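Local coordinates for putative uncharacterized protein (Streptococcus suis, PDB 4XZ7) that probably acts as a transglutaminase, cross-linking proteins through glutamine side chains, and is an antiphagocytic virulence factor, at residues His37-Gly42 / Phe79-Val84; Leu66-Lys71 / Asn154-Tyr159. All blocks are in the same frame, centred on the assembly; numbering follows the deposited sequence.

Contacts 1 and 2 lie side by side in the N-terminal part of the chain, their centres about 11 Å apart and about 30 and 39 Å, respectively, from the centre of the chain. Contact 1 joins two parallel strands within one mixed sheet; contact 2 joins the neighbouring strand 63-68 of that sheet, and the turn after it, to a second mixed sheet through 154-159. Strand 79-86 runs beside 63-68, and L83 O probably accepts a hydrogen bond from L66 N at 2.9 Å. Side chains continue the link: L83 CD2 lies 3.5 Å from I68 CD1, and L41 CD1 packs against both L66 CD1 (3.7 Å) and I158 CG2 (3.8 Å).

Contact 1. Residues His37-Gly42 / Phe79-Val84; sequences HVLKLG and FPHILV
H37 turns its ring back beside its own backbone N (chi1 -66°), while F79 sends CG the other way, opposite its backbone N (chi1 -151°), and the two rings meet face to face. Their centroids are 4.3 Å apart and their planes are inclined by 29°; F79 CD2 sits over the middle of the imidazole. H81 joins this aromatic cluster at nearly a right angle to H37. The edge of the H37 ring at CD2 is turned to the H81 face in an offset edge-to-face contact, and H37 CB lies over that same face in a CH-pi contact, 3.6 Å from the H81 centroid. The H81 ring is tethered by its ND1, which donates to F79 O at 2.7 Å; the acceptor lies in the imidazole plane, although the donor stands above the carbonyl plane. H37 ND1 is held by L50 N of the antiparallel strand 48-51. Behind the rings, 37-40 and 79-84 form a parallel beta ladder inside a mixed sheet, with H37 level with H81 and K40 with V84. H37 N donates to P80 O, I82 N to H37 O, V84 N to L39 O and L39 N to I82 O, the last at 2.8 Å; L41 N to V84 O extends the ladder one residue beyond strand 36-40. On the face bearing H37 and H81, L39 CG meets the edge of the H81 ring at CD2. The side chains of L39 and L83 run parallel there, L39 CD1 lying 4.0 Å from L83 CD1. V38 and V84 occupy the other face, crossing nearly perpendicularly with CG1 of V38 against CG2 of V84 at 4.0 Å; there helix 53-59 covers V38 and I82 with L56.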
loop_
_atom_site.group_PDB
_atom_site.type_symbol
_atom_site.label_atom_id
_atom_site.label_comp_id
_atom_site.label_asym_id
_atom_site.label_seq_id
_atom_site.Cartn_x
_atom_site.Cartn_y
_atom_site.Cartn_z
ATOM N N HIS B 37 -7.832 33.672 6.965
ATOM C CA HIS B 37 -8.303 32.317 7.245
ATOM C C HIS B 37 -8.655 31.697 5.911
ATOM O O HIS B 37 -8.915 32.414 4.943
ATOM C CB HIS B 37 -9.507 32.277 8.199
ATOM C CG HIS B 37 -9.187 32.741 9.578
ATOM N ND1 HIS B 37 -7.904 32.705 10.092
ATOM C CD2 HIS B 37 -9.961 33.294 10.544
ATOM C CE1 HIS B 37 -7.908 33.200 11.314
ATOM N NE2 HIS B 37 -9.143 33.575 11.613
ATOM N N VAL B 38 -8.657 30.373 5.842
ATOM C CA VAL B 38 -8.976 29.713 4.584
ATOM C C VAL B 38 -9.964 28.580 4.791
ATOM O O VAL B 38 -9.719 27.674 5.587
ATOM C CB VAL B 38 -7.723 29.151 3.889
ATOM C CG1 VAL B 38 -8.123 28.493 2.568
ATOM C CG2 VAL B 38 -6.685 30.272 3.670
ATOM N N LEU B 39 -11.081 28.653 4.070
ATOM C CA LEU B 39 -12.113 27.626 4.096
ATOM C C LEU B 39 -12.036 26.816 2.829
ATOM O O LEU B 39 -11.896 27.366 1.749
ATOM C CB LEU B 39 -13.507 28.237 4.221
ATOM C CG LEU B 39 -13.746 29.067 5.484
ATOM C CD1 LEU B 39 -15.097 29.774 5.424
ATOM C CD2 LEU B 39 -13.644 28.176 6.716
ATOM N N LYS B 40 -12.134 25.502 2.965
ATOM C CA LYS B 40 -12.198 24.632 1.806
ATOM C C LYS B 40 -13.601 24.062 1.718
ATOM O O LYS B 40 -14.110 23.488 2.685
ATOM C CB LYS B 40 -11.167 23.505 1.898
ATOM C CG LYS B 40 -11.193 22.569 0.701
ATOM C CD LYS B 40 -10.001 21.598 0.691
ATOM C CE LYS B 40 -10.039 20.712 -0.567
ATOM N NZ LYS B 40 -8.899 19.756 -0.680
ATOM N N LEU B 41 -14.221 24.208 0.560
ATOM C CA LEU B 41 -15.603 23.777 0.399
ATOM C C LEU B 41 -15.700 22.277 0.563
ATOM O O LEU B 41 -14.998 21.524 -0.115
ATOM C CB LEU B 41 -16.147 24.196 -0.956
ATOM C CG LEU B 41 -16.331 25.686 -1.206
ATOM C CD1 LEU B 41 -17.122 25.905 -2.502
ATOM C CD2 LEU B 41 -17.036 26.339 -0.006
ATOM N N GLY B 42 -16.565 21.854 1.475
ATOM C CA GLY B 42 -16.811 20.444 1.708
ATOM C C GLY B 42 -16.149 19.947 2.974
ATOM O O GLY B 42 -16.316 18.783 3.346
ATOM N N PHE B 79 -12.957 38.721 10.287
ATOM C CA PHE B 79 -11.680 38.313 9.728
ATOM C C PHE B 79 -11.852 37.794 8.300
ATOM O O PHE B 79 -12.809 37.074 7.994
ATOM C CB PHE B 79 -11.010 37.261 10.614
ATOM C CG PHE B 79 -9.504 37.289 10.535
ATOM C CD1 PHE B 79 -8.772 38.199 11.284
ATOM C CD2 PHE B 79 -8.825 36.427 9.686
ATOM C CE1 PHE B 79 -7.383 38.237 11.192
ATOM C CE2 PHE B 79 -7.434 36.459 9.593
ATOM C CZ PHE B 79 -6.716 37.362 10.344
ATOM N N PRO B 80 -10.938 38.197 7.411
ATOM C CA PRO B 80 -11.117 37.812 6.010
ATOM C C PRO B 80 -10.870 36.321 5.794
ATOM O O PRO B 80 -9.859 35.737 6.242
ATOM C CB PRO B 80 -10.103 38.685 5.253
ATOM C CG PRO B 80 -9.205 39.312 6.304
ATOM C CD PRO B 80 -9.922 39.248 7.612
ATOM N N HIS B 81 -11.834 35.701 5.126
ATOM C CA HIS B 81 -11.766 34.287 4.809
ATOM C C HIS B 81 -11.667 34.096 3.299
ATOM O O HIS B 81 -12.461 34.653 2.542
ATOM C CB HIS B 81 -12.989 33.541 5.347
ATOM C CG HIS B 81 -12.976 33.325 6.831
ATOM N ND1 HIS B 81 -12.916 34.362 7.733
ATOM C CD2 HIS B 81 -13.020 32.187 7.563
ATOM C CE1 HIS B 81 -12.919 33.869 8.966
ATOM N NE2 HIS B 81 -12.982 32.554 8.889
ATOM N N ILE B 82 -10.695 33.303 2.869
ATOM C CA ILE B 82 -10.587 32.922 1.471
ATOM C C ILE B 82 -11.253 31.570 1.267
ATOM O O ILE B 82 -11.070 30.670 2.074
ATOM C CB ILE B 82 -9.115 32.880 1.026
ATOM C CG1 ILE B 82 -8.539 34.300 1.092
ATOM C CG2 ILE B 82 -9.001 32.274 -0.385
ATOM C CD1 ILE B 82 -7.035 34.379 0.966
ATOM N N LEU B 83 -12.059 31.442 0.218
ATOM C CA LEU B 83 -12.718 30.179 -0.093
ATOM C C LEU B 83 -11.969 29.450 -1.187
ATOM O O LEU B 83 -11.720 30.022 -2.243
ATOM C CB LEU B 83 -14.158 30.407 -0.553
ATOM C CG LEU B 83 -15.319 30.557 0.435
ATOM C CD1 LEU B 83 -14.889 31.163 1.729
ATOM C CD2 LEU B 83 -16.375 31.430 -0.221
ATOM N N VAL B 84 -11.644 28.182 -0.960
ATOM C CA VAL B 84 -11.017 27.376 -2.001
ATOM C C VAL B 84 -11.762 26.061 -2.184
ATOM O O VAL B 84 -12.588 25.696 -1.358
ATOM C CB VAL B 84 -9.553 27.060 -1.661
ATOM C CG1 VAL B 84 -8.783 28.325 -1.468
ATOM C CG2 VAL B 84 -9.495 26.193 -0.385
#

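Contact 2. Residues Leu66-Lys71 / Asn154-Tyr159; sequences LVINGK and NGMTIY
I68 and I158 point at each other tip to tip, their CD1 methyls 3.9 Å apart, whereas M156 runs antiparallel past I68. The first two torsions of M156 (chi1 73°, chi2 -160°) carry its SD to 3.6 Å from I68 CG2, and the bend at chi3 (72°) brings CE against the same methyl. CE also reaches ND2 of N69, 3.8 Å away, on the exposed turn; the amide of N69 is itself anchored to K13 N and N12 OD1. K71 crosses N154 at about a right angle, and its NZ donates to N154 OD1 at 2.8 Å, approaching in plane along a lone pair of that oxygen. N75 N gives this oxygen a second hydrogen bond, so two donors grip OD1. The type I' turn from I68 to K71, closed by paired backbone bonds between those two residues, brings I68 and the K71 ammonium to the same partner segment. An apolar patch flanked by one lysine-asparagine hydrogen bond thus joins two sheets: I68 ends strand 63-68, between strands 14-17 and 79-86, and I158 lies near the start of strand 157-167 of the other sheet, with L83 of strand 79-86 touching both isoleucines.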
loop_
_atom_site.group_PDB
_atom_site.type_symbol
_atom_site.label_atom_id
_atom_site.label_comp_id
_atom_site.label_asym_id
_atom_site.label_seq_id
_atom_site.Cartn_x
_atom_site.Cartn_y
_atom_site.Cartn_z
ATOM N N LEU B 66 -11.968 30.928 -4.983
ATOM C CA LEU B 66 -13.248 31.481 -5.414
ATOM C C LEU B 66 -13.302 32.981 -5.240
ATOM O O LEU B 66 -12.867 33.512 -4.215
ATOM C CB LEU B 66 -14.402 30.849 -4.631
ATOM C CG LEU B 66 -14.571 29.346 -4.765
ATOM C CD1 LEU B 66 -15.926 28.960 -4.216
ATOM C CD2 LEU B 66 -14.453 28.941 -6.227
ATOM N N VAL B 67 -13.846 33.664 -6.238
ATOM C CA VAL B 67 -14.190 35.062 -6.086
ATOM C C VAL B 67 -15.704 35.158 -6.229
ATOM O O VAL B 67 -16.263 34.706 -7.216
ATOM C CB VAL B 67 -13.485 35.963 -7.122
ATOM C CG1 VAL B 67 -13.840 37.417 -6.885
ATOM C CG2 VAL B 67 -11.975 35.776 -7.046
ATOM N N ILE B 68 -16.372 35.722 -5.234
ATOM C CA ILE B 68 -17.833 35.732 -5.240
ATOM C C ILE B 68 -18.382 37.148 -5.280
ATOM O O ILE B 68 -18.165 37.940 -4.351
ATOM C CB ILE B 68 -18.389 34.981 -4.017
ATOM C CG1 ILE B 68 -17.858 33.551 -4.031
ATOM C CG2 ILE B 68 -19.916 34.998 -4.025
ATOM C CD1 ILE B 68 -18.295 32.731 -2.883
ATOM N N ASN B 69 -19.094 37.460 -6.363
ATOM C CA ASN B 69 -19.629 38.810 -6.581
ATOM C C ASN B 69 -18.522 39.864 -6.490
ATOM O O ASN B 69 -18.705 40.940 -5.908
ATOM C CB ASN B 69 -20.751 39.132 -5.588
ATOM C CG ASN B 69 -21.985 38.250 -5.781
ATOM O OD1 ASN B 69 -22.067 37.471 -6.729
ATOM N ND2 ASN B 69 -22.954 38.386 -4.887
ATOM N N GLY B 70 -17.367 39.535 -7.064
ATOM C CA GLY B 70 -16.248 40.457 -7.102
ATOM C C GLY B 70 -15.391 40.455 -5.847
ATOM O O GLY B 70 -14.375 41.142 -5.788
ATOM N N LYS B 71 -15.785 39.689 -4.839
ATOM C CA LYS B 71 -15.053 39.710 -3.573
ATOM C C LYS B 71 -14.075 38.551 -3.407
ATOM O O LYS B 71 -14.427 37.387 -3.578
ATOM C CB LYS B 71 -16.026 39.724 -2.404
ATOM C CG LYS B 71 -16.936 40.941 -2.394
ATOM C CD LYS B 71 -17.566 41.115 -1.029
ATOM C CE LYS B 71 -17.940 39.769 -0.409
ATOM N NZ LYS B 71 -18.309 39.917 1.027
ATOM N N ASN B 154 -21.166 35.589 3.232
ATOM C CA ASN B 154 -21.789 36.907 3.236
ATOM C C ASN B 154 -22.974 36.950 2.277
ATOM O O ASN B 154 -22.795 37.099 1.070
ATOM C CB ASN B 154 -20.791 38.012 2.864
ATOM C CG ASN B 154 -19.630 38.139 3.859
ATOM O OD1 ASN B 154 -18.533 38.555 3.489
ATOM N ND2 ASN B 154 -19.876 37.802 5.113
ATOM N N GLY B 155 -24.179 36.811 2.815
ATOM C CA GLY B 155 -25.387 36.972 2.029
ATOM C C GLY B 155 -25.811 35.760 1.223
ATOM O O GLY B 155 -26.786 35.837 0.483
ATOM N N MET B 156 -25.109 34.640 1.373
ATOM C CA MET B 156 -25.508 33.417 0.695
ATOM C C MET B 156 -24.949 32.166 1.385
ATOM O O MET B 156 -24.133 32.265 2.291
ATOM C CB MET B 156 -25.063 33.462 -0.771
ATOM C CG MET B 156 -23.579 33.283 -0.963
ATOM S SD MET B 156 -23.029 33.903 -2.572
ATOM C CE MET B 156 -23.174 35.660 -2.315
ATOM N N THR B 157 -25.411 30.997 0.939
ATOM C CA THR B 157 -25.005 29.706 1.487
ATOM C C THR B 157 -24.528 28.798 0.365
ATOM O O THR B 157 -25.182 28.699 -0.673
ATOM C CB THR B 157 -26.169 29.031 2.230
ATOM O OG1 THR B 157 -26.652 29.915 3.250
ATOM C CG2 THR B 157 -25.738 27.724 2.851
ATOM N N ILE B 158 -23.385 28.151 0.567
ATOM C CA ILE B 158 -22.834 27.231 -0.422
ATOM C C ILE B 158 -22.967 25.816 0.095
ATOM O O ILE B 158 -22.499 25.521 1.187
ATOM C CB ILE B 158 -21.350 27.524 -0.725
ATOM C CG1 ILE B 158 -21.187 28.935 -1.294
ATOM C CG2 ILE B 158 -20.813 26.522 -1.724
ATOM C CD1 ILE B 158 -19.733 29.357 -1.496
ATOM N N TYR B 159 -23.611 24.955 -0.692
ATOM C CA TYR B 159 -23.884 23.572 -0.299
ATOM C C TYR B 159 -22.995 22.647 -1.090
ATOM O O TYR B 159 -22.685 22.933 -2.238
ATOM C CB TYR B 159 -25.355 23.196 -0.556
ATOM C CG TYR B 159 -26.357 24.067 0.184
ATOM C CD1 TYR B 159 -26.893 23.659 1.393
ATOM C CD2 TYR B 159 -26.766 25.302 -0.342
ATOM C CE1 TYR B 159 -27.804 24.434 2.062
ATOM C CE2 TYR B 159 -27.678 26.082 0.315
ATOM C CZ TYR B 159 -28.192 25.651 1.515
ATOM O OH TYR B 159 -29.097 26.442 2.184
#